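Side-chain contacts in structural polyprotein, VP3 (Israeli acute paralysis virus, PDB 5CDD), which probably serves as a structural building block of the virion, contributing a jelly-roll subunit to the capsid shell: residues 103-106 / 112-115; 143-148 / 197-202; 205-208 / 213-216; 218-223 / 275-280. All coordinates share one frame; numbering follows the deposited sequence.

Interaction 1: 103-106 / 112-115; sequences RTIK and NRET
Ile105 and Arg113 form the hydrogen-bonded pair nearer the turn of an antiparallel two-stranded hairpin, whose segments run at 160° to each other. Arg113 N donates to Ile105 O at 2.8 Å, and Ile105 N returns a bond to Arg113 O at 3.1 Å. At the other hydrogen-bonded pair, Arg103 N reaches Thr115 O at 2.9 Å with a nearly straight N-H (168°), and Thr115 N gives to Arg103 O at 3.0 Å. These four bonds satisfy both the amide and the carbonyl of all four residues. Arg103 O and Arg113 O each also meet a CA-H, from Glu114 and Thr104 respectively. Beside the Ile105-Arg113 pair, CG1 of Ile105 sits between its backbone N and carbonyl carbon (chi1 57°), which lays it alongside Arg113, 3.5 Å from CB; its CD1 continues along the Arg113 chain to CD. CG2 of Ile105 lies over one face of the Arg103 guanidinium, whose NH1 is taken by Ala291 O. The face carrying Thr104 and Asn112 is more open: CG2 of Thr104 touches CB of Asn112 at 3.7 Å, and Glu114 lies side by side with Thr104. Thr115 OG1 finds its partner in Thr203 of a neighbouring chain. Strand 101-106 and strand 111-118 make a hairpin that falls, in sequence, between strands 90-92 and 132-144 of the jelly roll. A strand of that same neighbouring chain pairs antiparallel with Arg113, Glu114 and Thr115, extending the two-stranded sheet across the interface.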
loop_
_atom_site.group_PDB
_atom_site.type_symbol
_atom_site.label_atom_id
_atom_site.label_comp_id
_atom_site.label_asym_id
_atom_site.label_seq_id
_atom_site.Cartn_x
_atom_site.Cartn_y
_atom_site.Cartn_z
ATOM N N ARG B 103 18.698 -22.216 60.651
ATOM C CA ARG B 103 18.952 -23.640 60.781
ATOM C C ARG B 103 20.441 -23.834 61.032
ATOM O O ARG B 103 21.266 -23.634 60.137
ATOM C CB ARG B 103 18.547 -24.358 59.495
ATOM C CG ARG B 103 18.443 -25.858 59.643
ATOM C CD ARG B 103 19.111 -26.579 58.494
ATOM N NE ARG B 103 18.935 -28.021 58.611
ATOM C CZ ARG B 103 19.518 -28.911 57.818
ATOM N NH1 ARG B 103 19.297 -30.206 57.998
ATOM N NH2 ARG B 103 20.328 -28.508 56.849
ATOM N N THR B 104 20.779 -24.220 62.255
ATOM C CA THR B 104 22.167 -24.430 62.620
ATOM C C THR B 104 22.534 -25.912 62.645
ATOM O O THR B 104 21.817 -26.729 63.215
ATOM C CB THR B 104 22.471 -23.827 64.004
ATOM O OG1 THR B 104 21.993 -22.475 64.063
ATOM C CG2 THR B 104 23.969 -23.845 64.256
ATOM N N ILE B 105 23.649 -26.251 62.009
ATOM C CA ILE B 105 24.126 -27.626 61.970
ATOM C C ILE B 105 25.587 -27.625 62.366
ATOM O O ILE B 105 26.265 -26.606 62.245
ATOM C CB ILE B 105 23.992 -28.238 60.558
ATOM C CG1 ILE B 105 24.760 -27.388 59.543
ATOM C CG2 ILE B 105 22.532 -28.348 60.188
ATOM C CD1 ILE B 105 24.807 -27.969 58.150
ATOM N N LYS B 106 26.061 -28.768 62.848
ATOM C CA LYS B 106 27.444 -28.918 63.262
ATOM C C LYS B 106 28.241 -29.306 62.025
ATOM O O LYS B 106 27.673 -29.767 61.037
ATOM C CB LYS B 106 27.562 -30.031 64.304
ATOM C CG LYS B 106 26.574 -29.922 65.473
ATOM C CD LYS B 106 26.482 -31.241 66.251
ATOM C CE LYS B 106 25.389 -31.217 67.319
ATOM N NZ LYS B 106 25.327 -32.492 68.099
ATOM N N ASN B 112 29.995 -24.131 63.108
ATOM C CA ASN B 112 28.618 -24.513 62.801
ATOM C C ASN B 112 28.234 -23.827 61.500
ATOM O O ASN B 112 28.863 -22.850 61.102
ATOM C CB ASN B 112 27.649 -24.052 63.897
ATOM C CG ASN B 112 27.872 -24.756 65.218
ATOM O OD1 ASN B 112 28.045 -25.974 65.266
ATOM N ND2 ASN B 112 27.847 -23.993 66.304
ATOM N N ARG B 113 27.199 -24.337 60.841
ATOM C CA ARG B 113 26.733 -23.747 59.594
ATOM C C ARG B 113 25.313 -23.231 59.753
ATOM O O ARG B 113 24.377 -24.011 59.923
ATOM C CB ARG B 113 26.773 -24.772 58.459
ATOM C CG ARG B 113 26.268 -24.225 57.132
ATOM C CD ARG B 113 26.503 -25.203 55.997
ATOM N NE ARG B 113 27.894 -25.642 55.960
ATOM C CZ ARG B 113 28.415 -26.411 55.009
ATOM N NH1 ARG B 113 29.694 -26.760 55.067
ATOM N NH2 ARG B 113 27.661 -26.824 53.998
ATOM N N GLU B 114 25.158 -21.913 59.702
ATOM C CA GLU B 114 23.845 -21.298 59.834
ATOM C C GLU B 114 23.254 -20.963 58.471
ATOM O O GLU B 114 23.890 -20.297 57.655
ATOM C CB GLU B 114 23.929 -20.016 60.659
ATOM C CG GLU B 114 24.417 -20.204 62.077
ATOM C CD GLU B 114 24.294 -18.933 62.893
ATOM O OE1 GLU B 114 24.833 -17.892 62.458
ATOM O OE2 GLU B 114 23.658 -18.976 63.969
ATOM N N THR B 115 22.031 -21.427 58.237
ATOM C CA THR B 115 21.331 -21.169 56.984
ATOM C C THR B 115 20.021 -20.451 57.291
ATOM O O THR B 115 19.266 -20.878 58.162
ATOM C CB THR B 115 21.005 -22.482 56.236
ATOM O OG1 THR B 115 22.222 -23.144 55.874
ATOM C CG2 THR B 115 20.202 -22.192 54.980
#

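Interaction 2: 143-148 / 197-202; sequences VVKTAF and NDTEVT
Val143 and Lys145 meet Thr199 at one end of the jelly roll, where strand 132-144 runs out into the loop toward strand 150-159 and the connection from strand 189-194 to strand 202-205 passes beside it. In the jelly-roll scheme these are the D-E and F-G turns. The clear hydrogen bond between them is a backbone one: Val143 N donates to Thr199 O at 2.9 Å, with an N-H angle of 158°. No apolar pair is made between the two segments; the side chain of Val143 packs outside them, on Leu193 of strand 189-194 and Val256 of strand 255-265, which flank the contact. Charge and polarity enter through Lys145, whose side chain crosses Thr199 obliquely. The chain is extended as far as CE and then bends at chi4 (-54°), bringing NZ back to the loop; NZ lies 3.7 Å from Asp198 O. The ammonium thus sits in a largely buried place, near two oxygens of the loop. Glu200, next in sequence after Thr199, forms salt bridges with Arg140 and with Arg90 of a neighbouring chain, which ties the loop into the assembly. Beyond the contact, Thr146 OG1 accepts from Phe148 N at 3.2 Å, an ST turn that shapes the start of the D-E loop. Thr199 fits into the contact with both branches: OG1 lies 2.9 Å from Lys145 NZ, while CG2 comes to 3.3 Å from Val143 O.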
loop_
_atom_site.group_PDB
_atom_site.type_symbol
_atom_site.label_atom_id
_atom_site.label_comp_id
_atom_site.label_asym_id
_atom_site.label_seq_id
_atom_site.Cartn_x
_atom_site.Cartn_y
_atom_site.Cartn_z
ATOM N N VAL B 143 -9.352 -13.396 66.150
ATOM C CA VAL B 143 -9.176 -13.752 67.549
ATOM C C VAL B 143 -9.965 -15.029 67.813
ATOM O O VAL B 143 -11.186 -14.993 67.966
ATOM C CB VAL B 143 -9.691 -12.640 68.489
ATOM C CG1 VAL B 143 -9.452 -13.037 69.932
ATOM C CG2 VAL B 143 -8.990 -11.326 68.182
ATOM N N VAL B 144 -9.264 -16.156 67.848
ATOM C CA VAL B 144 -9.909 -17.437 68.091
ATOM C C VAL B 144 -10.281 -17.523 69.568
ATOM O O VAL B 144 -9.432 -17.780 70.420
ATOM C CB VAL B 144 -8.975 -18.600 67.721
ATOM C CG1 VAL B 144 -9.705 -19.913 67.876
ATOM C CG2 VAL B 144 -8.481 -18.436 66.287
ATOM N N LYS B 145 -11.563 -17.315 69.857
ATOM C CA LYS B 145 -12.054 -17.320 71.231
ATOM C C LYS B 145 -13.416 -17.998 71.371
ATOM O O LYS B 145 -13.855 -18.738 70.492
ATOM C CB LYS B 145 -12.181 -15.876 71.709
ATOM C CG LYS B 145 -13.251 -15.112 70.939
ATOM C CD LYS B 145 -13.328 -13.653 71.331
ATOM C CE LYS B 145 -14.602 -13.025 70.784
ATOM N NZ LYS B 145 -14.734 -13.226 69.317
ATOM N N THR B 146 -14.071 -17.733 72.500
ATOM C CA THR B 146 -15.402 -18.260 72.786
ATOM C C THR B 146 -16.285 -17.040 73.027
ATOM O O THR B 146 -15.789 -15.912 73.083
ATOM C CB THR B 146 -15.429 -19.138 74.059
ATOM O OG1 THR B 146 -15.201 -18.322 75.212
ATOM C CG2 THR B 146 -14.361 -20.215 73.990
ATOM N N ALA B 147 -17.585 -17.255 73.171
ATOM C CA ALA B 147 -18.498 -16.144 73.396
ATOM C C ALA B 147 -18.346 -15.571 74.800
ATOM O O ALA B 147 -18.964 -14.560 75.136
ATOM C CB ALA B 147 -19.933 -16.595 73.169
ATOM N N PHE B 148 -17.512 -16.209 75.615
ATOM C CA PHE B 148 -17.306 -15.766 76.988
ATOM C C PHE B 148 -16.090 -14.870 77.185
ATOM O O PHE B 148 -15.938 -14.249 78.239
ATOM C CB PHE B 148 -17.218 -16.986 77.908
ATOM C CG PHE B 148 -18.444 -17.850 77.865
ATOM C CD1 PHE B 148 -19.676 -17.345 78.266
ATOM C CD2 PHE B 148 -18.378 -19.154 77.386
ATOM C CE1 PHE B 148 -20.828 -18.123 78.186
ATOM C CE2 PHE B 148 -19.525 -19.942 77.302
ATOM C CZ PHE B 148 -20.752 -19.424 77.703
ATOM N N ASN B 197 -18.012 -7.514 70.028
ATOM C CA ASN B 197 -18.717 -7.170 68.801
ATOM C C ASN B 197 -18.143 -7.830 67.551
ATOM O O ASN B 197 -18.882 -8.143 66.617
ATOM C CB ASN B 197 -18.722 -5.652 68.611
ATOM C CG ASN B 197 -19.481 -4.932 69.705
ATOM O OD1 ASN B 197 -20.695 -5.092 69.845
ATOM N ND2 ASN B 197 -18.768 -4.136 70.493
ATOM N N ASP B 198 -16.831 -8.043 67.533
ATOM C CA ASP B 198 -16.184 -8.648 66.374
ATOM C C ASP B 198 -15.199 -9.748 66.746
ATOM O O ASP B 198 -14.767 -9.851 67.892
ATOM C CB ASP B 198 -15.446 -7.572 65.573
ATOM C CG ASP B 198 -16.347 -6.419 65.173
ATOM O OD1 ASP B 198 -17.304 -6.654 64.406
ATOM O OD2 ASP B 198 -16.097 -5.279 65.627
ATOM N N THR B 199 -14.847 -10.563 65.759
ATOM C CA THR B 199 -13.901 -11.652 65.945
ATOM C C THR B 199 -12.775 -11.431 64.944
ATOM O O THR B 199 -11.673 -11.953 65.101
ATOM C CB THR B 199 -14.552 -13.025 65.643
ATOM O OG1 THR B 199 -15.657 -13.240 66.529
ATOM C CG2 THR B 199 -13.543 -14.152 65.810
ATOM N N GLU B 200 -13.068 -10.633 63.921
ATOM C CA GLU B 200 -12.116 -10.356 62.858
ATOM C C GLU B 200 -12.103 -8.895 62.433
ATOM O O GLU B 200 -12.953 -8.102 62.834
ATOM C CB GLU B 200 -12.474 -11.214 61.649
ATOM C CG GLU B 200 -11.372 -12.100 61.127
ATOM C CD GLU B 200 -11.914 -13.165 60.190
ATOM O OE1 GLU B 200 -12.690 -12.817 59.273
ATOM O OE2 GLU B 200 -11.560 -14.347 60.368
ATOM N N VAL B 201 -11.111 -8.561 61.614
ATOM C CA VAL B 201 -10.940 -7.228 61.053
ATOM C C VAL B 201 -9.849 -7.295 59.998
ATOM O O VAL B 201 -8.803 -7.911 60.210
ATOM C CB VAL B 201 -10.526 -6.171 62.112
ATOM C CG1 VAL B 201 -9.172 -6.506 62.709
ATOM C CG2 VAL B 201 -10.486 -4.793 61.466
ATOM N N THR B 202 -10.109 -6.688 58.846
ATOM C CA THR B 202 -9.126 -6.656 57.779
ATOM C C THR B 202 -8.622 -5.224 57.679
ATOM O O THR B 202 -9.378 -4.309 57.359
ATOM C CB THR B 202 -9.737 -7.072 56.437
ATOM O OG1 THR B 202 -10.125 -8.449 56.495
ATOM C CG2 THR B 202 -8.728 -6.886 55.319
#

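Interaction 3: 205-208 / 213-216; sequences VPFV and FLKT
The long loop leaving strand 202-205 of the jelly roll turns back toward its own parent sheet where Phe207 meets Leu214, the first residue of the short strand 214-215. The touch is wholly apolar and involves the far end of the ring. Phe207 CE1 lies 3.6 Å from Leu214 CD1, and Phe207 CZ is 3.7 Å from Leu214 CG, so the isopropyl group of the leucine is set against the ring atoms most distant from the phenylalanine backbone. Phe207 holds CG anti to its own backbone N (chi1 -171°), a torsion that sends the ring toward strand 214-215, bridging main chains that stay well apart: the nearest CA atoms, those of Phe207 and Phe213, are 8.9 Å from each other. Phe207 CZ also reaches the backbone of 213-216, 4.1 Å from Phe213 CA, while the Phe213 side chain leaves in another direction, onto Tyr132, Val268 and Val270. Trp133 meets the Phe207 ring edge-to-face and packs against Leu214 as well, so an indole of strand 132-144 joins the pair in one small apolar cluster. Strands 202-205 and 214-215 both pair antiparallel with strand 132-144, and residues 206-213 between them open the connection from strand 202-205 to strand 236-247, the G-H loop of the jelly roll.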
loop_
_atom_site.group_PDB
_atom_site.type_symbol
_atom_site.label_atom_id
_atom_site.label_comp_id
_atom_site.label_asym_id
_atom_site.label_seq_id
_atom_site.Cartn_x
_atom_site.Cartn_y
_atom_site.Cartn_z
ATOM N N VAL B 205 -3.466 -1.120 54.536
ATOM C CA VAL B 205 -2.563 0.016 54.645
ATOM C C VAL B 205 -1.986 0.426 53.290
ATOM O O VAL B 205 -1.097 -0.237 52.755
ATOM C CB VAL B 205 -1.394 -0.297 55.608
ATOM C CG1 VAL B 205 -0.557 0.954 55.837
ATOM C CG2 VAL B 205 -1.934 -0.827 56.925
ATOM N N PRO B 206 -2.500 1.522 52.710
ATOM C CA PRO B 206 -2.017 2.010 51.414
ATOM C C PRO B 206 -0.528 2.349 51.476
ATOM O O PRO B 206 0.032 2.530 52.557
ATOM C CB PRO B 206 -2.879 3.244 51.171
ATOM C CG PRO B 206 -4.171 2.869 51.823
ATOM C CD PRO B 206 -3.706 2.260 53.125
ATOM N N PHE B 207 0.108 2.441 50.315
ATOM C CA PHE B 207 1.530 2.749 50.260
ATOM C C PHE B 207 1.804 4.200 50.640
ATOM O O PHE B 207 1.333 5.126 49.978
ATOM C CB PHE B 207 2.067 2.487 48.852
ATOM C CG PHE B 207 3.565 2.561 48.749
ATOM C CD1 PHE B 207 4.359 1.503 49.183
ATOM C CD2 PHE B 207 4.184 3.686 48.216
ATOM C CE1 PHE B 207 5.749 1.564 49.085
ATOM C CE2 PHE B 207 5.572 3.758 48.112
ATOM C CZ PHE B 207 6.355 2.694 48.547
ATOM N N VAL B 208 2.559 4.394 51.717
ATOM C CA VAL B 208 2.921 5.735 52.166
ATOM C C VAL B 208 4.416 5.789 52.450
ATOM O O VAL B 208 4.931 5.046 53.286
ATOM C CB VAL B 208 2.148 6.151 53.439
ATOM C CG1 VAL B 208 0.669 6.296 53.116
ATOM C CG2 VAL B 208 2.359 5.126 54.546
ATOM N N PHE B 213 9.125 3.832 45.420
ATOM C CA PHE B 213 9.141 2.388 45.608
ATOM C C PHE B 213 10.073 2.070 46.772
ATOM O O PHE B 213 10.956 2.864 47.100
ATOM C CB PHE B 213 9.677 1.689 44.357
ATOM C CG PHE B 213 8.934 2.023 43.093
ATOM C CD1 PHE B 213 7.670 1.495 42.849
ATOM C CD2 PHE B 213 9.521 2.833 42.125
ATOM C CE1 PHE B 213 7.004 1.766 41.655
ATOM C CE2 PHE B 213 8.865 3.109 40.930
ATOM C CZ PHE B 213 7.604 2.572 40.694
ATOM N N LEU B 214 9.878 0.910 47.393
ATOM C CA LEU B 214 10.723 0.480 48.503
ATOM C C LEU B 214 11.494 -0.770 48.094
ATOM O O LEU B 214 11.061 -1.512 47.212
ATOM C CB LEU B 214 9.875 0.190 49.742
ATOM C CG LEU B 214 9.276 1.401 50.461
ATOM C CD1 LEU B 214 8.348 0.935 51.565
ATOM C CD2 LEU B 214 10.390 2.261 51.034
ATOM N N LYS B 215 12.638 -0.998 48.731
ATOM C CA LYS B 215 13.460 -2.156 48.410
ATOM C C LYS B 215 12.757 -3.461 48.761
ATOM O O LYS B 215 11.825 -3.477 49.561
ATOM C CB LYS B 215 14.807 -2.058 49.134
ATOM C CG LYS B 215 15.708 -0.940 48.605
ATOM C CD LYS B 215 17.105 -0.999 49.219
ATOM C CE LYS B 215 18.068 -0.029 48.536
ATOM N NZ LYS B 215 17.703 1.401 48.738
ATOM N N THR B 216 13.206 -4.555 48.156
ATOM C CA THR B 216 12.606 -5.860 48.400
ATOM C C THR B 216 13.532 -6.822 49.136
ATOM O O THR B 216 13.238 -8.011 49.240
ATOM C CB THR B 216 12.180 -6.527 47.073
ATOM O OG1 THR B 216 13.343 -6.762 46.268
ATOM C CG2 THR B 216 11.194 -5.642 46.319
#

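Interaction 4: 218-223 / 275-280; sequences GIYGAN and LTSGPT
Tyr220 lies across Thr276, and its ring carries nearly all of this contact between two loops. The principal interaction is a CH-pi contact: Thr276 CG2 sits over one face of the ring, 3.7 Å from its centroid and 18° off the normal, shifted slightly toward the rim and nearest to Tyr220 CG at 3.5 Å. The two side chains cross at about a right angle. With chi1 at -176° the tyrosine ring swings away from its backbone N and out of its turn toward 275-280. Edge contacts lie at the far end of the ring. Ser277 OG lies at the ring edge, near its plane and 3.7 Å from Tyr220 CE1. Tyr220 OH is 3.5 Å from Gly278 CA, a close approach to a residue with no side chain. Within 275-280, Thr276 OG1 donates to Gly278 O at 2.8 Å; OG1 stands between its own backbone N and carbonyl carbon, so the hydroxyl is used locally while CG2 is presented to the ring. Backbone bonds shape 218-223: Ala222 N binds Ile219 O at 2.9 Å, closing a turn with Tyr220 and Gly221 at its corners. Gly221 N is bound by Glu116, and Lys100 NZ reaches the carbonyls of Ile219 and Ala222. Glu202 of a neighbouring chain packs on both Tyr220 and Ser277, placing the contact at a subunit interface. The turn is type II, with a positive-phi glycine in its third position, and it lies in the G-H loop of the jelly roll, here packed against the C-terminal arm.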
loop_
_atom_site.group_PDB
_atom_site.type_symbol
_atom_site.label_atom_id
_atom_site.label_comp_id
_atom_site.label_asym_id
_atom_site.label_seq_id
_atom_site.Cartn_x
_atom_site.Cartn_y
_atom_site.Cartn_z
ATOM N N GLY B 218 14.230 -6.991 52.349
ATOM C CA GLY B 218 13.602 -7.514 53.549
ATOM C C GLY B 218 14.557 -7.995 54.632
ATOM O O GLY B 218 15.538 -7.320 54.952
ATOM N N ILE B 219 14.272 -9.168 55.194
ATOM C CA ILE B 219 15.092 -9.740 56.265
ATOM C C ILE B 219 16.314 -10.510 55.755
ATOM O O ILE B 219 17.182 -10.895 56.533
ATOM C CB ILE B 219 14.243 -10.697 57.154
ATOM C CG1 ILE B 219 14.967 -11.006 58.465
ATOM C CG2 ILE B 219 13.924 -11.975 56.383
ATOM C CD1 ILE B 219 15.104 -9.799 59.387
ATOM N N TYR B 220 16.385 -10.727 54.448
ATOM C CA TYR B 220 17.499 -11.464 53.852
ATOM C C TYR B 220 18.878 -10.980 54.294
ATOM O O TYR B 220 19.278 -9.850 54.010
ATOM C CB TYR B 220 17.400 -11.411 52.323
ATOM C CG TYR B 220 18.446 -12.223 51.586
ATOM C CD1 TYR B 220 19.767 -11.782 51.492
ATOM C CD2 TYR B 220 18.104 -13.412 50.945
ATOM C CE1 TYR B 220 20.720 -12.502 50.771
ATOM C CE2 TYR B 220 19.050 -14.145 50.219
ATOM C CZ TYR B 220 20.355 -13.681 50.135
ATOM O OH TYR B 220 21.288 -14.387 49.410
ATOM N N GLY B 221 19.601 -11.859 54.982
ATOM C CA GLY B 221 20.934 -11.538 55.461
ATOM C C GLY B 221 21.007 -10.348 56.400
ATOM O O GLY B 221 22.035 -9.673 56.470
ATOM N N ALA B 222 19.925 -10.096 57.131
ATOM C CA ALA B 222 19.863 -8.975 58.064
ATOM C C ALA B 222 20.310 -9.365 59.469
ATOM O O ALA B 222 19.861 -10.371 60.019
ATOM C CB ALA B 222 18.447 -8.418 58.106
ATOM N N ASN B 223 21.198 -8.559 60.042
ATOM C CA ASN B 223 21.711 -8.795 61.387
ATOM C C ASN B 223 22.299 -7.515 61.984
ATOM O O ASN B 223 21.989 -6.412 61.535
ATOM C CB ASN B 223 22.770 -9.903 61.369
ATOM C CG ASN B 223 23.844 -9.670 60.327
ATOM O OD1 ASN B 223 24.451 -8.600 60.269
ATOM N ND2 ASN B 223 24.092 -10.680 59.500
ATOM N N LEU B 275 16.984 -8.122 44.622
ATOM C CA LEU B 275 17.811 -7.068 45.199
ATOM C C LEU B 275 18.836 -7.676 46.157
ATOM O O LEU B 275 19.730 -6.988 46.647
ATOM C CB LEU B 275 16.934 -6.061 45.947
ATOM C CG LEU B 275 17.627 -4.784 46.422
ATOM C CD1 LEU B 275 18.114 -3.989 45.222
ATOM C CD2 LEU B 275 16.660 -3.952 47.239
ATOM N N THR B 276 18.695 -8.973 46.410
ATOM C CA THR B 276 19.580 -9.699 47.312
ATOM C C THR B 276 20.954 -9.967 46.705
ATOM O O THR B 276 21.137 -9.878 45.490
ATOM C CB THR B 276 18.949 -11.040 47.719
ATOM O OG1 THR B 276 18.695 -11.822 46.544
ATOM C CG2 THR B 276 17.639 -10.801 48.460
ATOM N N SER B 277 21.915 -10.299 47.564
ATOM C CA SER B 277 23.280 -10.575 47.130
ATOM C C SER B 277 23.407 -11.957 46.506
ATOM O O SER B 277 24.402 -12.258 45.847
ATOM C CB SER B 277 24.239 -10.468 48.317
ATOM O OG SER B 277 23.937 -11.442 49.300
ATOM N N GLY B 278 22.400 -12.796 46.721
ATOM C CA GLY B 278 22.428 -14.134 46.162
ATOM C C GLY B 278 21.247 -14.386 45.245
ATOM O O GLY B 278 20.329 -13.568 45.176
ATOM N N PRO B 279 21.243 -15.509 44.515
ATOM C CA PRO B 279 20.135 -15.822 43.607
ATOM C C PRO B 279 18.913 -16.218 44.419
ATOM O O PRO B 279 19.046 -16.634 45.568
ATOM C CB PRO B 279 20.667 -17.007 42.801
ATOM C CG PRO B 279 22.160 -16.880 42.913
ATOM C CD PRO B 279 22.336 -16.476 44.346
ATOM N N THR B 280 17.725 -16.082 43.840
ATOM C CA THR B 280 16.526 -16.494 44.555
ATOM C C THR B 280 16.684 -18.002 44.700
ATOM O O THR B 280 17.064 -18.683 43.746
ATOM C CB THR B 280 15.237 -16.200 43.756
ATOM O OG1 THR B 280 15.318 -16.812 42.463
ATOM C CG2 THR B 280 15.036 -14.706 43.600
#

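Read from the N terminus, the four contacts come in series, none nested in or crossing another. Interaction 1 closes the hairpin of strands 101-106 and 111-118. Interaction 2 then spans 48 residues, bringing the loop before strand 202-205 back to the end of strand 132-144. Interaction 3 begins a few residues on and reaches the same sheet, closing a short bend although its centre is about 29 Å from that of interaction 2. Interaction 4 joins the later part of that loop to the C-terminal arm and touches interaction 3, where Leu275 packs on Lys215 and Thr216. The centres of interactions 1 and 4 are about 17 Å apart.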